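PDB 5EJY: myosin-I heavy chain from Dictyostelium discoideum, which moves on actin as an ATP-driven motor in the early steps of phagocytosis and adhesion, this chain being the MyTH4-FERM MF1 part of its tail. Local coordinates for residues D464-I469 with Q478-D483; V412-Q417 with F427-N432; N434-Y439 with V450-Q455; M446-K451 with I469-K474. One frame throughout, in Å; residues are numbered along the deposited sequence.

Overall arrangement
All four contacts lie in the C-terminal lobe of the FERM domain, whose two antiparallel sheets and closing helix 484-499 match the PH-like F3 fold. Along the chain the first segments come in the order interaction 2, 3, 4, 1. Interactions 2 and 3 share the four-stranded sheet 410-450, centres about 11 Å apart; interaction 1 lies in the three-stranded sheet 461-480. Strands 476-480 and 410-415 join at one corner, where F480 N reaches E415 O between interactions 1 and 2. Interaction 4, centred about 6 Å from interaction 3, shares V450 and K451 with it and I469 with interaction 1, so the four contacts hold the two sheets of this tail lobe together as one unit.

Interaction 1 of 4, residues D464-I469 with Q478-D483; sequences DKSVSI and QAFTGD
Q478 reaches across to S466 and S468 in the antiparallel hairpin 466-470/476-480, which forms part of the smaller sheet of the PH-like F3 lobe of the FERM domain. Its CB sits 4.0 Å from S468 OG. With CG anti to the backbone N (chi1 -179°) and the chain extended beyond it, the side chain runs over S466, CG coming 3.6 Å from S466 CB. At the tip NE2 donates to S466 OG at 2.9 Å, nearly straight and close to the amide plane, while the same hydroxyl is also bonded to D463 OD1 in the preceding turn. With a leucine in place of Q478, S466 OG would lose its amide donor and would probably be left to D463, freer to turn. On the same face the F480 ring lies obliquely against S466, CD1 3.6 Å from S466 CB. V467 and A479 form the hydrogen-bonded pair, with side chains on the other face, where V467 packs on V484, L487 and V488 of helix 484-499. Next to the S466-F480 pair, K465 O accepts from T481 N at 3.0 Å and takes a CA-H contact from F480 CA at 3.2 Å.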
loop_
_atom_site.group_PDB
_atom_site.type_symbol
_atom_site.label_atom_id
_atom_site.label_comp_id
_atom_site.label_asym_id
_atom_site.label_seq_id
_atom_site.Cartn_x
_atom_site.Cartn_y
_atom_site.Cartn_z
ATOM N N ASP A 464 -14.715 10.136 -9.188
ATOM C CA ASP A 464 -14.456 8.736 -8.860
ATOM C C ASP A 464 -14.019 7.930 -10.069
ATOM O O ASP A 464 -13.350 6.901 -9.932
ATOM C CB ASP A 464 -15.709 8.095 -8.259
ATOM C CG ASP A 464 -16.051 8.666 -6.902
ATOM O OD1 ASP A 464 -15.105 9.059 -6.189
ATOM O OD2 ASP A 464 -17.253 8.733 -6.555
ATOM N N LYS A 465 -14.401 8.396 -11.256
ATOM C CA LYS A 465 -14.237 7.597 -12.466
ATOM C C LYS A 465 -13.500 8.281 -13.615
ATOM O O LYS A 465 -13.269 7.668 -14.649
ATOM C CB LYS A 465 -15.607 7.131 -12.964
ATOM C CG LYS A 465 -16.288 6.139 -12.026
ATOM C CD LYS A 465 -17.627 5.685 -12.576
ATOM C CE LYS A 465 -17.460 4.881 -13.853
ATOM N NZ LYS A 465 -18.772 4.461 -14.418
ATOM N N SER A 466 -13.129 9.544 -13.449
ATOM C CA SER A 466 -12.552 10.269 -14.573
ATOM C C SER A 466 -11.622 11.381 -14.136
ATOM O O SER A 466 -11.623 11.791 -12.975
ATOM C CB SER A 466 -13.672 10.877 -15.424
ATOM O OG SER A 466 -14.305 11.933 -14.712
ATOM N N VAL A 467 -10.827 11.862 -15.083
ATOM C CA VAL A 467 -10.058 13.084 -14.900
ATOM C C VAL A 467 -10.369 13.971 -16.102
ATOM O O VAL A 467 -10.372 13.509 -17.239
ATOM C CB VAL A 467 -8.543 12.825 -14.840
ATOM C CG1 VAL A 467 -7.780 14.138 -14.632
ATOM C CG2 VAL A 467 -8.208 11.832 -13.706
ATOM N N SER A 468 -10.618 15.241 -15.835
ATOM C CA SER A 468 -10.933 16.198 -16.886
ATOM C C SER A 468 -9.697 16.995 -17.280
ATOM O O SER A 468 -9.150 17.767 -16.490
ATOM C CB SER A 468 -12.066 17.109 -16.423
ATOM O OG SER A 468 -13.269 16.360 -16.396
ATOM N N ILE A 469 -9.249 16.773 -18.503
ATOM C CA ILE A 469 -8.001 17.342 -18.974
ATOM C C ILE A 469 -8.310 18.425 -19.999
ATOM O O ILE A 469 -9.153 18.231 -20.869
ATOM C CB ILE A 469 -7.141 16.250 -19.610
ATOM C CG1 ILE A 469 -6.691 15.252 -18.528
ATOM C CG2 ILE A 469 -5.952 16.842 -20.328
ATOM C CD1 ILE A 469 -6.735 13.821 -19.010
ATOM N N GLN A 478 -12.981 14.500 -20.908
ATOM C CA GLN A 478 -13.256 13.811 -19.656
ATOM C C GLN A 478 -12.863 12.368 -19.859
ATOM O O GLN A 478 -13.613 11.570 -20.442
ATOM C CB GLN A 478 -14.721 13.929 -19.219
ATOM C CG GLN A 478 -14.981 13.226 -17.883
ATOM C CD GLN A 478 -16.396 13.390 -17.383
ATOM O OE1 GLN A 478 -17.295 13.732 -18.143
ATOM N NE2 GLN A 478 -16.599 13.147 -16.091
ATOM N N ALA A 479 -11.644 12.057 -19.425
ATOM C CA ALA A 479 -11.074 10.731 -19.602
ATOM C C ALA A 479 -11.497 9.804 -18.471
ATOM O O ALA A 479 -11.062 9.967 -17.333
ATOM C CB ALA A 479 -9.535 10.809 -19.662
ATOM N N PHE A 480 -12.341 8.829 -18.797
ATOM C CA PHE A 480 -12.743 7.807 -17.844
ATOM C C PHE A 480 -11.681 6.732 -17.755
ATOM O O PHE A 480 -11.136 6.298 -18.762
ATOM C CB PHE A 480 -14.085 7.188 -18.236
ATOM C CG PHE A 480 -15.225 8.159 -18.146
ATOM C CD1 PHE A 480 -15.831 8.421 -16.924
ATOM C CD2 PHE A 480 -15.645 8.851 -19.263
ATOM C CE1 PHE A 480 -16.866 9.327 -16.825
ATOM C CE2 PHE A 480 -16.697 9.767 -19.173
ATOM C CZ PHE A 480 -17.305 10.000 -17.955
ATOM N N THR A 481 -11.393 6.298 -16.537
ATOM C CA THR A 481 -10.354 5.304 -16.337
ATOM C C THR A 481 -10.604 4.606 -15.013
ATOM O O THR A 481 -11.165 5.200 -14.091
ATOM C CB THR A 481 -8.954 5.954 -16.365
ATOM O OG1 THR A 481 -7.951 4.932 -16.322
ATOM C CG2 THR A 481 -8.770 6.921 -15.183
ATOM N N GLY A 482 -10.213 3.342 -14.925
ATOM C CA GLY A 482 -10.422 2.594 -13.699
ATOM C C GLY A 482 -9.537 3.058 -12.551
ATOM O O GLY A 482 -9.908 2.939 -11.388
ATOM N N ASP A 483 -8.356 3.578 -12.872
ATOM C CA ASP A 483 -7.399 3.975 -11.832
ATOM C C ASP A 483 -7.205 5.485 -11.838
ATOM O O ASP A 483 -6.145 5.977 -12.218
ATOM C CB ASP A 483 -6.059 3.281 -12.054
ATOM C CG ASP A 483 -5.137 3.335 -10.814
ATOM O OD1 ASP A 483 -5.329 4.155 -9.906
ATOM O OD2 ASP A 483 -4.192 2.552 -10.768
HETATM O O HOH W 1 -12.467 4.571 -11.386
#

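Interaction 2 of 4, residues V412-Q417 with F427-N432; sequences VVCEHQ and FVLALN
C414 lays its CB over one face of the F427 ring, 3.8 Å from the ring centroid and displaced toward the rim, a CH-pi contact. The C414 sulfur stands obliquely to that ring, at 5.0 Å from the centroid, and turns to L429, with SG 3.7 Å from L429 CG; L429 CD2 in turn lies at the ring's edge, in its plane. At another point of the F427 ring edge comes the backbone N of H416, 3.6 Å from CE1. That same CE1 meets the edge of the imidazole, 3.7 Å from H416 CD2, the two planes at 46°. F427 CG lies between its own backbone N and carbonyl carbon (chi1 57°), which swings the ring across toward C414 and H416. The backbones form the antiparallel hairpin 410-415/426-432 in the larger sheet of the PH-like F3 lobe: V412 with L429 and C414 with F427 are hydrogen-bonded pairs, though F427 N approaches C414 O from above its carbonyl plane. Replacing F427 by an alanine would probably open a gap beside C414 CB and leave the H416 edge at CD2 without its packing partner. Further out, H416 is held by S418 N at ND1 and Y423 O at NE2, A479 and I438 pack on F427, and L490 and L487 of helix 484-499 cover V412 and L429.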
loop_
_atom_site.group_PDB
_atom_site.type_symbol
_atom_site.label_atom_id
_atom_site.label_comp_id
_atom_site.label_asym_id
_atom_site.label_seq_id
_atom_site.Cartn_x
_atom_site.Cartn_y
_atom_site.Cartn_z
ATOM N N VAL A 412 -1.926 4.655 -19.226
ATOM C CA VAL A 412 -3.237 4.634 -18.588
ATOM C C VAL A 412 -4.304 4.303 -19.633
ATOM O O VAL A 412 -4.420 4.996 -20.647
ATOM C CB VAL A 412 -3.586 5.998 -17.948
ATOM C CG1 VAL A 412 -4.939 5.926 -17.238
ATOM C CG2 VAL A 412 -2.490 6.443 -16.978
ATOM N N VAL A 413 -5.077 3.253 -19.386
ATOM C CA VAL A 413 -6.163 2.867 -20.294
ATOM C C VAL A 413 -7.394 3.726 -20.010
ATOM O O VAL A 413 -7.860 3.799 -18.868
ATOM C CB VAL A 413 -6.530 1.377 -20.135
ATOM C CG1 VAL A 413 -7.724 1.003 -21.028
ATOM C CG2 VAL A 413 -5.330 0.495 -20.444
ATOM N N CYS A 414 -7.921 4.378 -21.048
ATOM C CA CYS A 414 -9.039 5.288 -20.874
ATOM C C CYS A 414 -10.147 5.089 -21.904
ATOM O O CYS A 414 -9.982 4.405 -22.917
ATOM C CB CYS A 414 -8.582 6.750 -20.964
ATOM S SG CYS A 414 -7.312 7.237 -19.808
ATOM N N GLU A 415 -11.275 5.724 -21.627
ATOM C CA GLU A 415 -12.320 5.867 -22.629
ATOM C C GLU A 415 -13.007 7.209 -22.434
ATOM O O GLU A 415 -12.871 7.843 -21.389
ATOM C CB GLU A 415 -13.311 4.709 -22.547
ATOM C CG GLU A 415 -14.065 4.615 -21.241
ATOM C CD GLU A 415 -14.790 3.287 -21.099
ATOM O OE1 GLU A 415 -14.190 2.244 -21.441
ATOM O OE2 GLU A 415 -15.960 3.288 -20.658
ATOM N N HIS A 416 -13.727 7.665 -23.452
ATOM C CA HIS A 416 -14.450 8.916 -23.328
ATOM C C HIS A 416 -15.840 8.752 -23.945
ATOM O O HIS A 416 -16.101 7.784 -24.668
ATOM C CB HIS A 416 -13.691 10.077 -23.980
ATOM C CG HIS A 416 -13.818 10.129 -25.470
ATOM N ND1 HIS A 416 -14.885 10.729 -26.106
ATOM C CD2 HIS A 416 -13.019 9.644 -26.451
ATOM C CE1 HIS A 416 -14.735 10.617 -27.413
ATOM N NE2 HIS A 416 -13.611 9.963 -27.650
ATOM N N GLN A 417 -16.718 9.686 -23.628
ATOM C CA GLN A 417 -18.102 9.622 -24.086
ATOM C C GLN A 417 -18.503 10.909 -24.781
ATOM O O GLN A 417 -19.673 11.280 -24.761
ATOM C CB GLN A 417 -19.028 9.396 -22.890
ATOM C CG GLN A 417 -18.684 8.178 -22.067
ATOM C CD GLN A 417 -19.700 7.903 -20.979
ATOM O OE1 GLN A 417 -20.326 8.824 -20.439
ATOM N NE2 GLN A 417 -19.875 6.626 -20.651
ATOM N N PHE A 427 -8.972 4.725 -25.851
ATOM C CA PHE A 427 -7.651 5.225 -26.169
ATOM C C PHE A 427 -6.723 4.991 -24.973
ATOM O O PHE A 427 -7.147 4.497 -23.926
ATOM C CB PHE A 427 -7.715 6.715 -26.512
ATOM C CG PHE A 427 -8.320 7.567 -25.421
ATOM C CD1 PHE A 427 -9.696 7.664 -25.282
ATOM C CD2 PHE A 427 -7.512 8.262 -24.533
ATOM C CE1 PHE A 427 -10.259 8.443 -24.276
ATOM C CE2 PHE A 427 -8.058 9.039 -23.522
ATOM C CZ PHE A 427 -9.441 9.133 -23.391
ATOM N N VAL A 428 -5.463 5.353 -25.148
ATOM C CA VAL A 428 -4.470 5.212 -24.084
ATOM C C VAL A 428 -3.937 6.610 -23.837
ATOM O O VAL A 428 -3.718 7.374 -24.782
ATOM C CB VAL A 428 -3.331 4.280 -24.530
ATOM C CG1 VAL A 428 -2.102 4.419 -23.616
ATOM C CG2 VAL A 428 -3.812 2.827 -24.578
ATOM N N LEU A 429 -3.789 6.985 -22.577
ATOM C CA LEU A 429 -3.001 8.167 -22.264
ATOM C C LEU A 429 -1.587 7.698 -21.963
ATOM O O LEU A 429 -1.368 6.866 -21.077
ATOM C CB LEU A 429 -3.583 8.944 -21.087
ATOM C CG LEU A 429 -4.916 9.640 -21.366
ATOM C CD1 LEU A 429 -5.368 10.486 -20.180
ATOM C CD2 LEU A 429 -4.791 10.514 -22.622
ATOM N N ALA A 430 -0.631 8.198 -22.733
ATOM C CA ALA A 430 0.768 7.871 -22.515
ATOM C C ALA A 430 1.458 9.135 -22.024
ATOM O O ALA A 430 1.639 10.084 -22.792
ATOM C CB ALA A 430 1.396 7.370 -23.813
ATOM N N LEU A 431 1.805 9.173 -20.737
ATOM C CA LEU A 431 2.383 10.385 -20.156
ATOM C C LEU A 431 3.905 10.289 -20.005
ATOM O O LEU A 431 4.444 9.282 -19.532
ATOM C CB LEU A 431 1.733 10.739 -18.807
ATOM C CG LEU A 431 0.243 11.111 -18.796
ATOM C CD1 LEU A 431 -0.600 9.858 -18.942
ATOM C CD2 LEU A 431 -0.126 11.859 -17.526
ATOM N N ASN A 432 4.595 11.339 -20.435
ATOM C CA ASN A 432 6.042 11.421 -20.269
ATOM C C ASN A 432 6.413 12.883 -20.069
ATOM O O ASN A 432 5.522 13.728 -19.917
ATOM C CB ASN A 432 6.771 10.789 -21.461
ATOM C CG ASN A 432 6.371 11.410 -22.791
ATOM O OD1 ASN A 432 5.992 12.573 -22.849
ATOM N ND2 ASN A 432 6.454 10.633 -23.860
#

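Interaction 3 of 4, residues N434-Y439 with V450-Q455; sequences NGINIY and VKYSNQ
The Y452 ring has the backbone N of I436 over one face, while G435 CA approaches obliquely, 3.4 Å from CE2. I436 CG1 touches CE1 at 3.5 Å. Y452 CG stands anti to the carbonyl carbon (chi1 -65°), which brings the ring back over G435 and I436 at the start of strand 435-440, paired antiparallel with strand 445-450 in the larger sheet of the PH-like F3 lobe. The hydroxyl goes on to N432 O in the adjoining strand, which ties down that end of the ring; S495 and L498 of helix 484-499 also touch Y452. I436 and V450 form the hydrogen-bonded pair: I436 N reaches V450 O in the carbonyl plane at 2.7 Å, whereas V450 N comes from above the plane of I436 O. V450 CB packs 3.9 Å from I436 CB, and V450 CG2 meets I438 CD1. At the angles of G435 (phi 141°, psi -179°) a CB would be jammed against the preceding carbonyl, and would also come tight against V450 O. At the 3-10 segment 452-454, K451 O accepts from two donors on opposite faces of its plane, N454 N and Q455 NE2, the latter at 3.0 Å, while Q455 OE1 accepts from I470 N.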
loop_
_atom_site.group_PDB
_atom_site.type_symbol
_atom_site.label_atom_id
_atom_site.label_comp_id
_atom_site.label_asym_id
_atom_site.label_seq_id
_atom_site.Cartn_x
_atom_site.Cartn_y
_atom_site.Cartn_z
ATOM N N ASN A 434 7.326 14.959 -22.097
ATOM C CA ASN A 434 6.916 15.762 -23.255
ATOM C C ASN A 434 5.444 16.137 -23.294
ATOM O O ASN A 434 5.037 16.943 -24.133
ATOM C CB ASN A 434 7.262 15.035 -24.550
ATOM C CG ASN A 434 8.741 14.864 -24.723
ATOM O OD1 ASN A 434 9.516 15.726 -24.313
ATOM N ND2 ASN A 434 9.150 13.747 -25.309
ATOM N N GLY A 435 4.644 15.547 -22.410
ATOM C CA GLY A 435 3.220 15.833 -22.397
ATOM C C GLY A 435 2.302 14.656 -22.134
ATOM O O GLY A 435 2.746 13.526 -21.890
ATOM N N ILE A 436 1.005 14.945 -22.153
ATOM C CA ILE A 436 -0.026 13.931 -22.020
ATOM C C ILE A 436 -0.466 13.499 -23.402
ATOM O O ILE A 436 -1.205 14.209 -24.086
ATOM C CB ILE A 436 -1.236 14.475 -21.248
ATOM C CG1 ILE A 436 -0.785 15.015 -19.886
ATOM C CG2 ILE A 436 -2.285 13.378 -21.085
ATOM C CD1 ILE A 436 -1.822 15.848 -19.174
ATOM N N ASN A 437 -0.019 12.325 -23.811
ATOM C CA ASN A 437 -0.221 11.877 -25.175
ATOM C C ASN A 437 -1.414 10.949 -25.362
ATOM O O ASN A 437 -1.553 9.930 -24.687
ATOM C CB ASN A 437 1.066 11.240 -25.697
ATOM C CG ASN A 437 2.263 12.149 -25.510
ATOM O OD1 ASN A 437 2.348 13.200 -26.140
ATOM N ND2 ASN A 437 3.181 11.767 -24.619
ATOM N N ILE A 438 -2.290 11.321 -26.282
ATOM C CA ILE A 438 -3.417 10.482 -26.625
ATOM C C ILE A 438 -2.968 9.533 -27.716
ATOM O O ILE A 438 -2.535 9.962 -28.794
ATOM C CB ILE A 438 -4.625 11.327 -27.118
ATOM C CG1 ILE A 438 -5.065 12.303 -26.017
ATOM C CG2 ILE A 438 -5.769 10.414 -27.514
ATOM C CD1 ILE A 438 -6.045 13.407 -26.479
ATOM N N TYR A 439 -3.100 8.242 -27.439
ATOM C CA TYR A 439 -2.569 7.207 -28.297
ATOM C C TYR A 439 -3.671 6.232 -28.652
ATOM O O TYR A 439 -4.501 5.883 -27.811
ATOM C CB TYR A 439 -1.444 6.485 -27.561
ATOM C CG TYR A 439 -0.850 5.296 -28.268
ATOM C CD1 TYR A 439 0.163 5.458 -29.203
ATOM C CD2 TYR A 439 -1.268 4.007 -27.971
ATOM C CE1 TYR A 439 0.729 4.375 -29.837
ATOM C CE2 TYR A 439 -0.705 2.917 -28.593
ATOM C CZ TYR A 439 0.295 3.105 -29.528
ATOM O OH TYR A 439 0.861 2.022 -30.163
ATOM N N VAL A 450 -1.157 16.552 -25.413
ATOM C CA VAL A 450 -1.790 17.522 -24.540
ATOM C C VAL A 450 -0.772 18.101 -23.563
ATOM O O VAL A 450 0.062 17.371 -23.018
ATOM C CB VAL A 450 -2.982 16.889 -23.793
ATOM C CG1 VAL A 450 -3.617 17.893 -22.847
ATOM C CG2 VAL A 450 -4.009 16.374 -24.806
ATOM N N LYS A 451 -0.827 19.412 -23.358
ATOM C CA LYS A 451 0.203 20.111 -22.579
ATOM C C LYS A 451 -0.072 20.155 -21.077
ATOM O O LYS A 451 -1.175 20.504 -20.654
ATOM C CB LYS A 451 0.347 21.555 -23.078
ATOM C CG LYS A 451 0.746 21.703 -24.538
ATOM C CD LYS A 451 0.629 23.173 -24.949
ATOM C CE LYS A 451 0.625 23.341 -26.463
ATOM N NZ LYS A 451 1.855 22.771 -27.080
ATOM N N TYR A 452 0.944 19.855 -20.271
ATOM C CA TYR A 452 0.844 20.056 -18.827
ATOM C C TYR A 452 0.580 21.522 -18.523
ATOM O O TYR A 452 -0.090 21.852 -17.540
ATOM C CB TYR A 452 2.129 19.603 -18.107
ATOM C CG TYR A 452 2.393 18.118 -18.207
ATOM C CD1 TYR A 452 1.584 17.199 -17.543
ATOM C CD2 TYR A 452 3.451 17.629 -18.962
ATOM C CE1 TYR A 452 1.829 15.823 -17.628
ATOM C CE2 TYR A 452 3.696 16.265 -19.051
ATOM C CZ TYR A 452 2.876 15.368 -18.386
ATOM O OH TYR A 452 3.123 14.012 -18.496
ATOM N N SER A 453 1.100 22.408 -19.371
ATOM C CA SER A 453 0.965 23.843 -19.127
ATOM C C SER A 453 -0.478 24.327 -19.285
ATOM O O SER A 453 -0.829 25.421 -18.844
ATOM C CB SER A 453 1.902 24.650 -20.035
ATOM O OG SER A 453 1.576 24.454 -21.391
ATOM N N ASN A 454 -1.319 23.512 -19.910
ATOM C CA ASN A 454 -2.731 23.861 -20.022
ATOM C C ASN A 454 -3.613 23.393 -18.868
ATOM O O ASN A 454 -4.778 23.783 -18.780
ATOM C CB ASN A 454 -3.290 23.411 -21.369
ATOM C CG ASN A 454 -2.847 24.320 -22.487
ATOM O OD1 ASN A 454 -2.569 25.497 -22.247
ATOM N ND2 ASN A 454 -2.754 23.793 -23.694
ATOM N N GLN A 455 -3.054 22.589 -17.966
ATOM C CA GLN A 455 -3.840 22.064 -16.852
ATOM C C GLN A 455 -3.869 22.993 -15.641
ATOM O O GLN A 455 -2.898 23.697 -15.359
ATOM C CB GLN A 455 -3.345 20.675 -16.450
ATOM C CG GLN A 455 -3.108 19.764 -17.636
ATOM C CD GLN A 455 -4.283 19.775 -18.599
ATOM O OE1 GLN A 455 -5.442 19.792 -18.179
ATOM N NE2 GLN A 455 -3.991 19.778 -19.892
#

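Interaction 4 of 4, residues M446-K451 with I469-K474; sequences MLESVK and IILENK
V450 pushes its two methyls into different neighbours across the divide between the two sheets of the PH-like F3 lobe, where the end of strand 445-450 comes up to the end of strand 466-470 and the turn after it. The touching parts, 448-451 and 469-472, run at 97° to each other, so the link is made by side chains and waters. With CG1 anti to the backbone N (chi1 178°), V450 sends that methyl to I469 CG2, at 3.6 Å, and onto the carbonyl of I470, while CG2 meets L471 CD2, also at 3.6 Å; both pairs meet at a slant. L471 CD2 is thus shared, for the extended E448 side chain comes to it at about a right angle, OE2 4.1 Å away. The other carboxylate oxygen of E448, OE1, is bonded to Y423 OH. E448 belongs to a classic beta bulge in which it and L447 both face I438. At the surface K451 crosses E472 at a slant, with CE 3.2 Å from E472 OE1; the lysine side chain bends at its last torsion (chi4 -58°) and NZ stays 4.7 Å from that oxygen, too far for a salt bridge. E472 OE1 is instead bonded to N454 ND2. L471 to K474 form a type I turn that presents the N of E472 to a water, which accepts from it and donates to E448 OE2. A second water accepts from K451 N at 3.2 Å and donates to I470 O at 3.0 Å.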
loop_
_atom_site.group_PDB
_atom_site.type_symbol
_atom_site.label_atom_id
_atom_site.label_comp_id
_atom_site.label_asym_id
_atom_site.label_seq_id
_atom_site.Cartn_x
_atom_site.Cartn_y
_atom_site.Cartn_z
ATOM N N MET A 446 0.048 7.886 -32.218
ATOM C CA MET A 446 -0.233 9.037 -31.376
ATOM C C MET A 446 -1.178 9.973 -32.111
ATOM O O MET A 446 -1.020 10.212 -33.314
ATOM C CB MET A 446 1.053 9.797 -31.059
ATOM C CG MET A 446 2.042 9.029 -30.197
ATOM S SD MET A 446 1.435 8.849 -28.506
ATOM C CE MET A 446 2.742 7.847 -27.773
ATOM N N LEU A 447 -2.148 10.517 -31.385
ATOM C CA LEU A 447 -3.171 11.365 -32.001
ATOM C C LEU A 447 -3.012 12.828 -31.623
ATOM O O LEU A 447 -3.308 13.715 -32.425
ATOM C CB LEU A 447 -4.565 10.879 -31.619
ATOM C CG LEU A 447 -4.938 9.474 -32.077
ATOM C CD1 LEU A 447 -6.351 9.166 -31.633
ATOM C CD2 LEU A 447 -4.795 9.330 -33.594
ATOM N N GLU A 448 -2.538 13.080 -30.406
ATOM C CA GLU A 448 -2.434 14.440 -29.900
ATOM C C GLU A 448 -1.519 14.482 -28.698
ATOM O O GLU A 448 -1.463 13.524 -27.932
ATOM C CB GLU A 448 -3.825 14.953 -29.505
ATOM C CG GLU A 448 -3.867 16.414 -29.112
ATOM C CD GLU A 448 -5.264 17.010 -29.252
ATOM O OE1 GLU A 448 -6.047 16.508 -30.093
ATOM O OE2 GLU A 448 -5.578 17.972 -28.513
ATOM N N SER A 449 -0.789 15.582 -28.542
ATOM C CA SER A 449 0.046 15.784 -27.360
ATOM C C SER A 449 -0.520 16.914 -26.518
ATOM O O SER A 449 -0.397 18.091 -26.867
ATOM C CB SER A 449 1.494 16.102 -27.743
ATOM O OG SER A 449 2.251 16.454 -26.589
ATOM N N VAL A 450 -1.157 16.552 -25.413
ATOM C CA VAL A 450 -1.790 17.522 -24.540
ATOM C C VAL A 450 -0.772 18.101 -23.563
ATOM O O VAL A 450 0.062 17.371 -23.018
ATOM C CB VAL A 450 -2.982 16.889 -23.793
ATOM C CG1 VAL A 450 -3.617 17.893 -22.847
ATOM C CG2 VAL A 450 -4.009 16.374 -24.806
ATOM N N LYS A 451 -0.827 19.412 -23.358
ATOM C CA LYS A 451 0.203 20.111 -22.579
ATOM C C LYS A 451 -0.072 20.155 -21.077
ATOM O O LYS A 451 -1.175 20.504 -20.654
ATOM C CB LYS A 451 0.347 21.555 -23.078
ATOM C CG LYS A 451 0.746 21.703 -24.538
ATOM C CD LYS A 451 0.629 23.173 -24.949
ATOM C CE LYS A 451 0.625 23.341 -26.463
ATOM N NZ LYS A 451 1.855 22.771 -27.080
ATOM N N ILE A 469 -9.249 16.773 -18.503
ATOM C CA ILE A 469 -8.001 17.342 -18.974
ATOM C C ILE A 469 -8.310 18.425 -19.999
ATOM O O ILE A 469 -9.153 18.231 -20.869
ATOM C CB ILE A 469 -7.141 16.250 -19.610
ATOM C CG1 ILE A 469 -6.691 15.252 -18.528
ATOM C CG2 ILE A 469 -5.952 16.842 -20.328
ATOM C CD1 ILE A 469 -6.735 13.821 -19.010
ATOM N N ILE A 470 -7.636 19.562 -19.886
ATOM C CA ILE A 470 -7.938 20.693 -20.762
ATOM C C ILE A 470 -7.089 20.644 -22.018
ATOM O O ILE A 470 -5.853 20.527 -21.953
ATOM C CB ILE A 470 -7.717 22.032 -20.052
ATOM C CG1 ILE A 470 -8.491 22.077 -18.738
ATOM C CG2 ILE A 470 -8.129 23.204 -20.959
ATOM C CD1 ILE A 470 -9.979 22.096 -18.914
ATOM N N LEU A 471 -7.753 20.730 -23.166
ATOM C CA LEU A 471 -7.063 20.761 -24.448
ATOM C C LEU A 471 -6.656 22.187 -24.837
ATOM O O LEU A 471 -7.050 23.165 -24.190
ATOM C CB LEU A 471 -7.925 20.107 -25.526
ATOM C CG LEU A 471 -8.458 18.748 -25.078
ATOM C CD1 LEU A 471 -9.436 18.146 -26.085
ATOM C CD2 LEU A 471 -7.296 17.786 -24.799
ATOM N N GLU A 472 -5.850 22.301 -25.882
ATOM C CA GLU A 472 -5.316 23.602 -26.283
ATOM C C GLU A 472 -6.430 24.599 -26.656
ATOM O O GLU A 472 -6.280 25.809 -26.453
ATOM C CB GLU A 472 -4.307 23.435 -27.428
ATOM C CG GLU A 472 -3.728 24.743 -27.966
ATOM C CD GLU A 472 -2.978 25.552 -26.912
ATOM O OE1 GLU A 472 -2.165 24.966 -26.166
ATOM O OE2 GLU A 472 -3.203 26.781 -26.831
ATOM N N ASN A 473 -7.554 24.087 -27.157
ATOM C CA ASN A 473 -8.669 24.950 -27.571
ATOM C C ASN A 473 -9.628 25.285 -26.437
ATOM O O ASN A 473 -10.723 25.820 -26.660
ATOM C CB ASN A 473 -9.429 24.354 -28.759
ATOM C CG ASN A 473 -9.969 22.957 -28.485
ATOM O OD1 ASN A 473 -10.185 22.571 -27.337
ATOM N ND2 ASN A 473 -10.207 22.201 -29.553
ATOM N N LYS A 474 -9.207 24.955 -25.222
ATOM C CA LYS A 474 -9.978 25.238 -24.026
ATOM C C LYS A 474 -11.123 24.258 -23.763
ATOM O O LYS A 474 -11.804 24.388 -22.753
ATOM C CB LYS A 474 -10.487 26.692 -24.013
ATOM C CG LYS A 474 -9.381 27.737 -24.131
ATOM C CD LYS A 474 -9.829 29.097 -23.604
ATOM C CE LYS A 474 -8.651 30.066 -23.496
ATOM N NZ LYS A 474 -7.688 29.696 -22.408
HETATM O O HOH W 2 -4.835 20.037 -26.923
HETATM O O HOH W 3 -3.487 21.114 -23.770
#